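Local coordinates for suppressor of fused family protein (Neisseria gonorrhoeae, PDB 3K5J) that is of unknown function but resembles the N-terminal domain of human Suppressor of fused, and may likewise act by binding other proteins, at residues 37-42 with 53-59; 69-73 with 170-174; 120-124 with 136-140. All blocks are in the same frame, centred on the assembly; numbering follows the deposited sequence.

Contact 1 (37-42 with 53-59); sequences DFQVFQ and VYVSSGI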
loop_
_atom_site.group_PDB
_atom_site.type_symbol
_atom_site.label_atom_id
_atom_site.label_comp_id
_atom_site.label_asym_id
_atom_site.label_seq_id
_atom_site.Cartn_x
_atom_site.Cartn_y
_atom_site.Cartn_z
ATOM N N ASP A 37 10.395 -8.827 -13.412
ATOM C CA ASP A 37 10.573 -9.545 -12.139
ATOM C C ASP A 37 9.789 -8.970 -10.957
ATOM O O ASP A 37 9.897 -9.498 -9.852
ATOM C CB ASP A 37 12.038 -9.701 -11.710
ATOM C CG ASP A 37 12.881 -10.303 -12.773
ATOM O OD1 ASP A 37 12.470 -11.345 -13.313
ATOM O OD2 ASP A 37 13.976 -9.708 -13.075
ATOM N N PHE A 38 8.944 -7.976 -11.196
ATOM C CA PHE A 38 8.129 -7.421 -10.115
ATOM C C PHE A 38 7.324 -8.515 -9.447
ATOM O O PHE A 38 6.739 -9.386 -10.102
ATOM C CB PHE A 38 7.166 -6.358 -10.671
ATOM C CG PHE A 38 6.244 -5.758 -9.638
ATOM C CD1 PHE A 38 6.698 -4.817 -8.732
ATOM C CD2 PHE A 38 4.900 -6.098 -9.635
ATOM C CE1 PHE A 38 5.862 -4.274 -7.810
ATOM C CE2 PHE A 38 4.038 -5.509 -8.732
ATOM C CZ PHE A 38 4.522 -4.611 -7.798
ATOM N N GLN A 39 7.250 -8.449 -8.115
ATOM C CA GLN A 39 6.434 -9.370 -7.341
ATOM C C GLN A 39 5.477 -8.634 -6.404
ATOM O O GLN A 39 5.650 -7.464 -6.084
ATOM C CB GLN A 39 7.260 -10.331 -6.474
ATOM C CG GLN A 39 8.082 -11.312 -7.270
ATOM C CD GLN A 39 8.506 -12.531 -6.479
ATOM O OE1 GLN A 39 9.660 -12.653 -6.092
ATOM N NE2 GLN A 39 7.534 -13.403 -6.164
ATOM N N VAL A 40 4.455 -9.367 -5.962
ATOM C CA VAL A 40 3.674 -8.984 -4.781
ATOM C C VAL A 40 3.818 -10.133 -3.791
ATOM O O VAL A 40 3.742 -11.307 -4.175
ATOM C CB VAL A 40 2.185 -8.712 -5.126
ATOM C CG1 VAL A 40 1.287 -8.590 -3.877
ATOM C CG2 VAL A 40 2.122 -7.431 -6.001
ATOM N N PHE A 41 4.008 -9.786 -2.541
ATOM C CA PHE A 41 4.015 -10.753 -1.428
ATOM C C PHE A 41 2.767 -10.570 -0.592
ATOM O O PHE A 41 2.356 -9.451 -0.346
ATOM C CB PHE A 41 5.263 -10.585 -0.547
ATOM C CG PHE A 41 6.535 -10.952 -1.260
ATOM C CD1 PHE A 41 6.779 -12.276 -1.595
ATOM C CD2 PHE A 41 7.485 -9.984 -1.609
ATOM C CE1 PHE A 41 7.949 -12.618 -2.268
ATOM C CE2 PHE A 41 8.667 -10.336 -2.271
ATOM C CZ PHE A 41 8.897 -11.630 -2.623
ATOM N N GLN A 42 2.161 -11.689 -0.190
ATOM C CA GLN A 42 0.950 -11.739 0.621
ATOM C C GLN A 42 1.296 -12.368 1.973
ATOM O O GLN A 42 1.684 -13.556 2.029
ATOM C CB GLN A 42 -0.085 -12.588 -0.086
ATOM C CG GLN A 42 -1.387 -12.802 0.635
ATOM C CD GLN A 42 -2.149 -13.961 0.061
ATOM O OE1 GLN A 42 -1.615 -15.085 0.009
ATOM N NE2 GLN A 42 -3.397 -13.732 -0.324
ATOM N N VAL A 53 -1.873 -8.740 4.379
ATOM C CA VAL A 53 -1.016 -7.675 3.935
ATOM C C VAL A 53 -0.420 -8.015 2.577
ATOM O O VAL A 53 0.155 -9.076 2.388
ATOM C CB VAL A 53 0.125 -7.349 4.932
ATOM C CG1 VAL A 53 0.918 -6.110 4.488
ATOM C CG2 VAL A 53 -0.436 -7.178 6.347
ATOM N N TYR A 54 -0.551 -7.085 1.624
ATOM C CA TYR A 54 -0.025 -7.221 0.272
ATOM C C TYR A 54 1.064 -6.182 0.041
ATOM O O TYR A 54 0.805 -4.982 0.220
ATOM C CB TYR A 54 -1.125 -7.041 -0.762
ATOM C CG TYR A 54 -2.211 -8.128 -0.796
ATOM C CD1 TYR A 54 -3.202 -8.179 0.169
ATOM C CD2 TYR A 54 -2.137 -9.154 -1.725
ATOM C CE1 TYR A 54 -4.149 -9.187 0.160
ATOM C CE2 TYR A 54 -3.092 -10.163 -1.752
ATOM C CZ TYR A 54 -4.104 -10.165 -0.802
ATOM O OH TYR A 54 -5.036 -11.197 -0.834
ATOM N N VAL A 55 2.268 -6.647 -0.340
ATOM C CA VAL A 55 3.441 -5.803 -0.377
ATOM C C VAL A 55 4.098 -5.872 -1.769
ATOM O O VAL A 55 4.285 -6.959 -2.313
ATOM C CB VAL A 55 4.510 -6.227 0.688
ATOM C CG1 VAL A 55 5.691 -5.212 0.674
ATOM C CG2 VAL A 55 3.872 -6.425 2.088
ATOM N N SER A 56 4.437 -4.723 -2.353
ATOM C CA SER A 56 5.160 -4.714 -3.616
ATOM C C SER A 56 6.623 -5.120 -3.465
ATOM O O SER A 56 7.226 -4.873 -2.410
ATOM C CB SER A 56 5.067 -3.350 -4.267
ATOM O OG SER A 56 5.787 -2.322 -3.580
ATOM N N SER A 57 7.202 -5.601 -4.560
ATOM C CA SER A 57 8.628 -5.884 -4.589
ATOM C C SER A 57 9.202 -5.659 -5.977
ATOM O O SER A 57 8.915 -6.421 -6.919
ATOM C CB SER A 57 8.878 -7.351 -4.169
ATOM O OG SER A 57 10.278 -7.648 -4.105
ATOM N N GLY A 58 9.981 -4.602 -6.093
ATOM C CA GLY A 58 10.678 -4.291 -7.336
ATOM C C GLY A 58 10.726 -2.792 -7.604
ATOM O O GLY A 58 11.640 -2.283 -8.253
ATOM N N ILE A 59 9.737 -2.062 -7.104
ATOM C CA ILE A 59 9.659 -0.607 -7.287
ATOM C C ILE A 59 10.836 0.055 -6.591
ATOM O O ILE A 59 11.369 1.055 -7.054
ATOM C CB ILE A 59 8.281 -0.040 -6.755
ATOM C CG1 ILE A 59 7.094 -0.635 -7.540
ATOM C CG2 ILE A 59 8.318 1.496 -6.734
ATOM C CD1 ILE A 59 5.741 -0.420 -6.951
#
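Four backbone hydrogen bonds tie Gln39 to Ser57 and Phe41 to Val55, the two hydrogen-bonded pairs of this antiparallel ladder. The bond from Phe41 N to Val55 O is 2.8 Å long and nearly straight. In the Gln39-Ser57 pair the bond from Ser57 N to Gln39 O is bent (133° at the hydrogen), whereas Gln39 N meets Ser57 O almost straight. Alpha hydrogens also point at carbonyl oxygens: Val40 CA lies 3.3 Å from Val55 O, with Tyr54 CA likewise at Phe41 O and Gln42 CA at Val53 O.

Together 39-43 and 52-57 form a beta hairpin within the mixed sheet. Phe41 and Ser57 share the face covered by helix 2-15, while Val40, Gln42, Tyr54 and Ser56 look to the other face, where Val40 also meets Leu82 of helix 77-91.

Among polar side chains, Gln42 and Tyr54 run alongside each other. Gln42 CG stands over one face of the phenol ring, 4.3 Å from its centroid, a CH-pi contact. With CG anti to the backbone N (chi1 177°), the chain extends until NE2 reaches Tyr54 OH at 3.1 Å, close to the amide plane. NE2 also bonds to Glu74 OE2, and the hydroxyl to Thr75 N.

Carbon packing completes the pairing. Val40 CG1 sits at the edge of the Tyr54 ring, near its plane. Phe41 CE2 rests 3.5 Å from Ser57 CB, while Ser57 OG bonds to Asn5. Phe38 CE1 lies 3.9 Å from Ile59 CG1, next to Gly58, at phi 143°, where a beta carbon would collide with the preceding carbonyl oxygen and crowd the Phe38 ring.

Contact 2 (69-73 with 170-174); sequences IISPF and YLDIN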
loop_
_atom_site.group_PDB
_atom_site.type_symbol
_atom_site.label_atom_id
_atom_site.label_comp_id
_atom_site.label_asym_id
_atom_site.label_seq_id
_atom_site.Cartn_x
_atom_site.Cartn_y
_atom_site.Cartn_z
ATOM N N ILE A 69 -0.604 -2.708 1.213
ATOM C CA ILE A 69 -2.043 -2.566 1.493
ATOM C C ILE A 69 -2.390 -3.543 2.613
ATOM O O ILE A 69 -2.006 -4.740 2.534
ATOM C CB ILE A 69 -2.887 -2.879 0.245
ATOM C CG1 ILE A 69 -2.584 -1.921 -0.902
ATOM C CG2 ILE A 69 -4.387 -2.894 0.584
ATOM C CD1 ILE A 69 -2.973 -2.400 -2.305
ATOM N N ILE A 70 -3.108 -3.041 3.615
ATOM C CA ILE A 70 -3.625 -3.880 4.712
ATOM C C ILE A 70 -5.104 -4.124 4.442
ATOM O O ILE A 70 -5.884 -3.183 4.361
ATOM C CB ILE A 70 -3.412 -3.276 6.133
ATOM C CG1 ILE A 70 -2.025 -2.640 6.297
ATOM C CG2 ILE A 70 -3.736 -4.315 7.210
ATOM C CD1 ILE A 70 -1.857 -1.892 7.631
ATOM N N SER A 71 -5.483 -5.386 4.247
ATOM C CA SER A 71 -6.822 -5.741 3.772
ATOM C C SER A 71 -7.585 -6.574 4.780
ATOM O O SER A 71 -7.041 -7.534 5.342
ATOM C CB SER A 71 -6.736 -6.525 2.473
ATOM O OG SER A 71 -8.005 -6.728 1.895
ATOM N N PRO A 72 -8.875 -6.266 4.962
ATOM C CA PRO A 72 -9.673 -7.084 5.892
ATOM C C PRO A 72 -9.922 -8.520 5.442
ATOM O O PRO A 72 -10.257 -9.389 6.270
ATOM C CB PRO A 72 -10.986 -6.269 6.013
ATOM C CG PRO A 72 -11.076 -5.476 4.807
ATOM C CD PRO A 72 -9.647 -5.120 4.440
ATOM N N PHE A 73 -9.804 -8.756 4.155
ATOM C CA PHE A 73 -10.007 -10.076 3.589
ATOM C C PHE A 73 -9.050 -10.306 2.424
ATOM O O PHE A 73 -8.463 -9.374 1.862
ATOM C CB PHE A 73 -11.484 -10.256 3.155
ATOM C CG PHE A 73 -12.017 -9.117 2.272
ATOM C CD1 PHE A 73 -11.717 -9.052 0.913
ATOM C CD2 PHE A 73 -12.844 -8.149 2.809
ATOM C CE1 PHE A 73 -12.228 -8.009 0.102
ATOM C CE2 PHE A 73 -13.325 -7.087 2.013
ATOM C CZ PHE A 73 -13.053 -7.042 0.683
ATOM N N TYR A 170 -8.990 1.601 9.549
ATOM C CA TYR A 170 -8.597 1.449 8.185
ATOM C C TYR A 170 -8.979 0.108 7.535
ATOM O O TYR A 170 -8.886 -0.055 6.321
ATOM C CB TYR A 170 -7.097 1.729 8.016
ATOM C CG TYR A 170 -6.239 0.932 8.959
ATOM C CD1 TYR A 170 -5.866 -0.373 8.654
ATOM C CD2 TYR A 170 -5.774 1.487 10.111
ATOM C CE1 TYR A 170 -5.085 -1.113 9.519
ATOM C CE2 TYR A 170 -4.981 0.754 10.981
ATOM C CZ TYR A 170 -4.639 -0.544 10.674
ATOM O OH TYR A 170 -3.871 -1.274 11.556
ATOM N N LEU A 171 -9.438 -0.846 8.341
ATOM C CA LEU A 171 -9.975 -2.095 7.843
ATOM C C LEU A 171 -11.452 -2.081 7.546
ATOM O O LEU A 171 -11.954 -3.037 6.997
ATOM C CB LEU A 171 -9.639 -3.257 8.773
ATOM C CG LEU A 171 -8.151 -3.490 8.997
ATOM C CD1 LEU A 171 -7.966 -4.601 10.085
ATOM C CD2 LEU A 171 -7.442 -3.852 7.715
ATOM N N ASP A 172 -12.118 -0.978 7.876
ATOM C CA ASP A 172 -13.559 -0.848 7.657
ATOM C C ASP A 172 -13.769 -0.190 6.288
ATOM O O ASP A 172 -13.445 0.982 6.121
ATOM C CB ASP A 172 -14.147 0.001 8.800
ATOM C CG ASP A 172 -15.608 0.293 8.620
ATOM O OD1 ASP A 172 -16.223 -0.250 7.682
ATOM O OD2 ASP A 172 -16.137 1.038 9.518
ATOM N N ILE A 173 -14.303 -0.963 5.345
ATOM C CA ILE A 173 -14.541 -0.502 3.994
ATOM C C ILE A 173 -15.588 0.628 3.894
ATOM O O ILE A 173 -15.675 1.302 2.847
ATOM C CB ILE A 173 -14.884 -1.617 2.985
ATOM C CG1 ILE A 173 -16.237 -2.262 3.291
ATOM C CG2 ILE A 173 -13.784 -2.681 2.981
ATOM C CD1 ILE A 173 -16.752 -3.193 2.206
ATOM N N ASN A 174 -16.329 0.832 4.976
ATOM C CA ASN A 174 -17.370 1.863 5.074
ATOM C C ASN A 174 -17.129 2.787 6.276
ATOM O O ASN A 174 -18.083 3.364 6.818
ATOM C CB ASN A 174 -18.774 1.219 5.157
ATOM C CG ASN A 174 -19.905 2.252 5.071
ATOM O OD1 ASN A 174 -19.873 3.104 4.189
ATOM N ND2 ASN A 174 -20.924 2.140 5.958
HETATM O O HOH W 1 -6.347 -0.558 5.022
#
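Tyr170 meets Ile70 where the loop after helix 156-166 comes back against the end of strand 65-71, in the Sufu-like fold of this protein. No direct hydrogen bond joins the two segments; the contact is made by apolar side chains and a water. At chi1 52° the Tyr170 ring is flanked by both its own backbone N and carbonyl carbon, and from there it reaches across to the isoleucine, with CE1 3.8 Å from Ile70 CD1. The branched isoleucine suits this place because it has two arms to offer: CD1 goes to the tyrosine, and CG2 goes mainly to the next residue of the loop. Trp139, on neighbouring strand 135-143, meets the Tyr170 ring edge to face. A water links the carbonyl oxygens of the two residues, lying within hydrogen-bonding distance of both, 2.7 Å from Ile70 O and 2.9 Å from Tyr170 O.

At Leu171, the CD2 branch is the one that touches, packing 3.8 Å from Ile70 CG2. It also meets Pro72, where the two side chains run antiparallel alongside one another, CD2 against CD. The same proline ring approaches the loop backbone more closely, with Pro72 CG 3.4 Å from Leu171 O. Asp172 turns from the strand and closes an Asx turn: its OD1 accepts from Asn174 N, which approaches from above the carboxylate plane. This turn bends the chain around Ile173, whose carbonyl O bonds to Ser112 and whose CG2 lies 4.3 Å from Pro72 CG.

Contact 3 (120-124 with 136-140); sequences SLPYP and RFFWL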
loop_
_atom_site.group_PDB
_atom_site.type_symbol
_atom_site.label_atom_id
_atom_site.label_comp_id
_atom_site.label_asym_id
_atom_site.label_seq_id
_atom_site.Cartn_x
_atom_site.Cartn_y
_atom_site.Cartn_z
ATOM N N SER A 120 1.620 6.842 3.127
ATOM C CA SER A 120 1.867 7.115 4.534
ATOM C C SER A 120 3.036 6.346 5.129
ATOM O O SER A 120 3.420 5.293 4.613
ATOM C CB SER A 120 0.609 6.782 5.328
ATOM O OG SER A 120 -0.529 7.478 4.836
ATOM N N LEU A 121 3.573 6.854 6.231
ATOM C CA LEU A 121 4.502 6.059 7.010
ATOM C C LEU A 121 3.744 4.851 7.583
ATOM O O LEU A 121 2.515 4.898 7.744
ATOM C CB LEU A 121 5.124 6.882 8.122
ATOM C CG LEU A 121 6.049 7.994 7.693
ATOM C CD1 LEU A 121 6.450 8.896 8.857
ATOM C CD2 LEU A 121 7.287 7.457 6.909
ATOM N N PRO A 122 4.455 3.749 7.876
ATOM C CA PRO A 122 3.772 2.461 8.196
ATOM C C PRO A 122 3.403 2.405 9.685
ATOM O O PRO A 122 3.899 1.564 10.435
ATOM C CB PRO A 122 4.825 1.425 7.783
ATOM C CG PRO A 122 6.131 2.112 8.041
ATOM C CD PRO A 122 5.881 3.533 7.563
ATOM N N TYR A 123 2.505 3.284 10.097
ATOM C CA TYR A 123 2.159 3.442 11.506
ATOM C C TYR A 123 1.730 2.161 12.231
ATOM O O TYR A 123 2.073 1.984 13.395
ATOM C CB TYR A 123 1.097 4.532 11.669
ATOM C CG TYR A 123 1.547 5.904 11.216
ATOM C CD1 TYR A 123 2.616 6.531 11.818
ATOM C CD2 TYR A 123 0.947 6.548 10.141
ATOM C CE1 TYR A 123 3.021 7.791 11.406
ATOM C CE2 TYR A 123 1.337 7.802 9.724
ATOM C CZ TYR A 123 2.395 8.428 10.336
ATOM O OH TYR A 123 2.782 9.659 9.881
ATOM N N PRO A 124 1.020 1.221 11.547
ATOM C CA PRO A 124 0.621 -0.004 12.279
ATOM C C PRO A 124 1.761 -0.913 12.699
ATOM O O PRO A 124 1.609 -1.740 13.614
ATOM C CB PRO A 124 -0.312 -0.719 11.284
ATOM C CG PRO A 124 -0.862 0.415 10.453
ATOM C CD PRO A 124 0.299 1.322 10.261
ATOM N N ARG A 136 12.621 1.892 1.715
ATOM C CA ARG A 136 11.583 2.041 2.707
ATOM C C ARG A 136 10.271 1.407 2.273
ATOM O O ARG A 136 10.070 1.153 1.097
ATOM C CB ARG A 136 11.382 3.525 2.932
ATOM C CG ARG A 136 12.628 4.210 3.522
ATOM C CD ARG A 136 12.465 5.721 3.579
ATOM N NE ARG A 136 11.638 6.110 4.708
ATOM C CZ ARG A 136 11.232 7.368 4.911
ATOM N NH1 ARG A 136 11.475 8.340 4.028
ATOM N NH2 ARG A 136 10.565 7.642 5.997
ATOM N N PHE A 137 9.411 1.115 3.240
ATOM C CA PHE A 137 8.102 0.487 3.013
ATOM C C PHE A 137 7.013 1.425 3.492
ATOM O O PHE A 137 6.900 1.712 4.693
ATOM C CB PHE A 137 8.024 -0.851 3.752
ATOM C CG PHE A 137 8.877 -1.905 3.074
ATOM C CD1 PHE A 137 10.257 -1.936 3.243
ATOM C CD2 PHE A 137 8.289 -2.835 2.248
ATOM C CE1 PHE A 137 11.029 -2.795 2.520
ATOM C CE2 PHE A 137 9.075 -3.743 1.541
ATOM C CZ PHE A 137 10.441 -3.732 1.706
ATOM N N PHE A 138 6.261 1.939 2.534
ATOM C CA PHE A 138 5.191 2.890 2.791
ATOM C C PHE A 138 3.819 2.235 2.697
ATOM O O PHE A 138 3.585 1.335 1.898
ATOM C CB PHE A 138 5.254 4.110 1.821
ATOM C CG PHE A 138 6.478 4.968 1.954
ATOM C CD1 PHE A 138 7.231 5.012 3.108
ATOM C CD2 PHE A 138 6.911 5.680 0.865
ATOM C CE1 PHE A 138 8.328 5.846 3.182
ATOM C CE2 PHE A 138 8.050 6.491 0.935
ATOM C CZ PHE A 138 8.745 6.544 2.106
ATOM N N TRP A 139 2.897 2.761 3.499
ATOM C CA TRP A 139 1.527 2.270 3.629
ATOM C C TRP A 139 0.583 3.013 2.698
ATOM O O TRP A 139 0.529 4.247 2.681
ATOM C CB TRP A 139 1.110 2.488 5.077
ATOM C CG TRP A 139 -0.234 2.088 5.463
ATOM C CD1 TRP A 139 -0.987 1.106 4.918
ATOM C CD2 TRP A 139 -0.955 2.563 6.595
ATOM N NE1 TRP A 139 -2.158 0.950 5.613
ATOM C CE2 TRP A 139 -2.162 1.836 6.655
ATOM C CE3 TRP A 139 -0.720 3.542 7.556
ATOM C CZ2 TRP A 139 -3.102 2.037 7.657
ATOM C CZ3 TRP A 139 -1.658 3.762 8.535
ATOM C CH2 TRP A 139 -2.824 3.012 8.582
ATOM N N LEU A 140 -0.127 2.256 1.875
ATOM C CA LEU A 140 -1.226 2.767 1.066
ATOM C C LEU A 140 -2.522 2.755 1.921
ATOM O O LEU A 140 -3.205 1.741 2.013
ATOM C CB LEU A 140 -1.368 1.916 -0.184
ATOM C CG LEU A 140 -0.221 1.977 -1.188
ATOM C CD1 LEU A 140 -0.361 0.944 -2.275
ATOM C CD2 LEU A 140 -0.033 3.377 -1.736
#
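Pro124 lies over one face of the Trp139 indole, its CD 3.8 Å from the centroid of the six-membered ring and 20° off the normal. This CH-pi contact suits both partners, since proline offers a rigid, slightly polarised CH2 group and tryptophan a broad electron-rich face. With CG anti to the backbone N (chi1 179°), the indole reaches to the Pro122-Pro124 turn. Tyr123 crosses it at about a right angle, its CD2 4.1 Å from Trp139 CZ3, while Leu121 O comes to the indole edge, in plane, 3.5 Å from Trp139 CE3.

Ser120 and Trp139 exchange two backbone bonds, Ser120 N to Trp139 O at 2.9 Å and Trp139 N to Ser120 O at 2.8 Å, an antiparallel bridge. Pro122 packs its CG 3.5 Å from Phe137 O, a carbonyl buried here without a hydrogen-bonding partner.

Farther out, Leu121 lies alongside Phe138, and its CD2 approaches Arg136 NH2, which makes a salt bridge to Glu130. The edge of the Phe138 ring, at CE1, points at the face of the Arg136 guanidinium. Pro122, whose ring restricts phi, centres an inverse gamma turn closed by Tyr123 N to Leu121 O, which leads the chain off the sheet.

All three contacts reach one mixed sheet. Along the chain, contact 1 is complete before either of the others begins, whereas contact 3 falls between the two segments of contact 2. Their centres lie about 14 to 18 Å apart. Strand 52-57 of contact 1 pairs with 65-71 of contact 2, which in turn runs parallel to 135-143 of contact 3, so these three strands lie next to one another in that order. Side chains also bridge them: Val55 packs on Phe137, and Ile70 and Tyr170 both meet Trp139 and Pro124. The hairpin, the returning C-terminal loop and the turn after strand 116-120 are thus joined in a single compact Sufu-like domain.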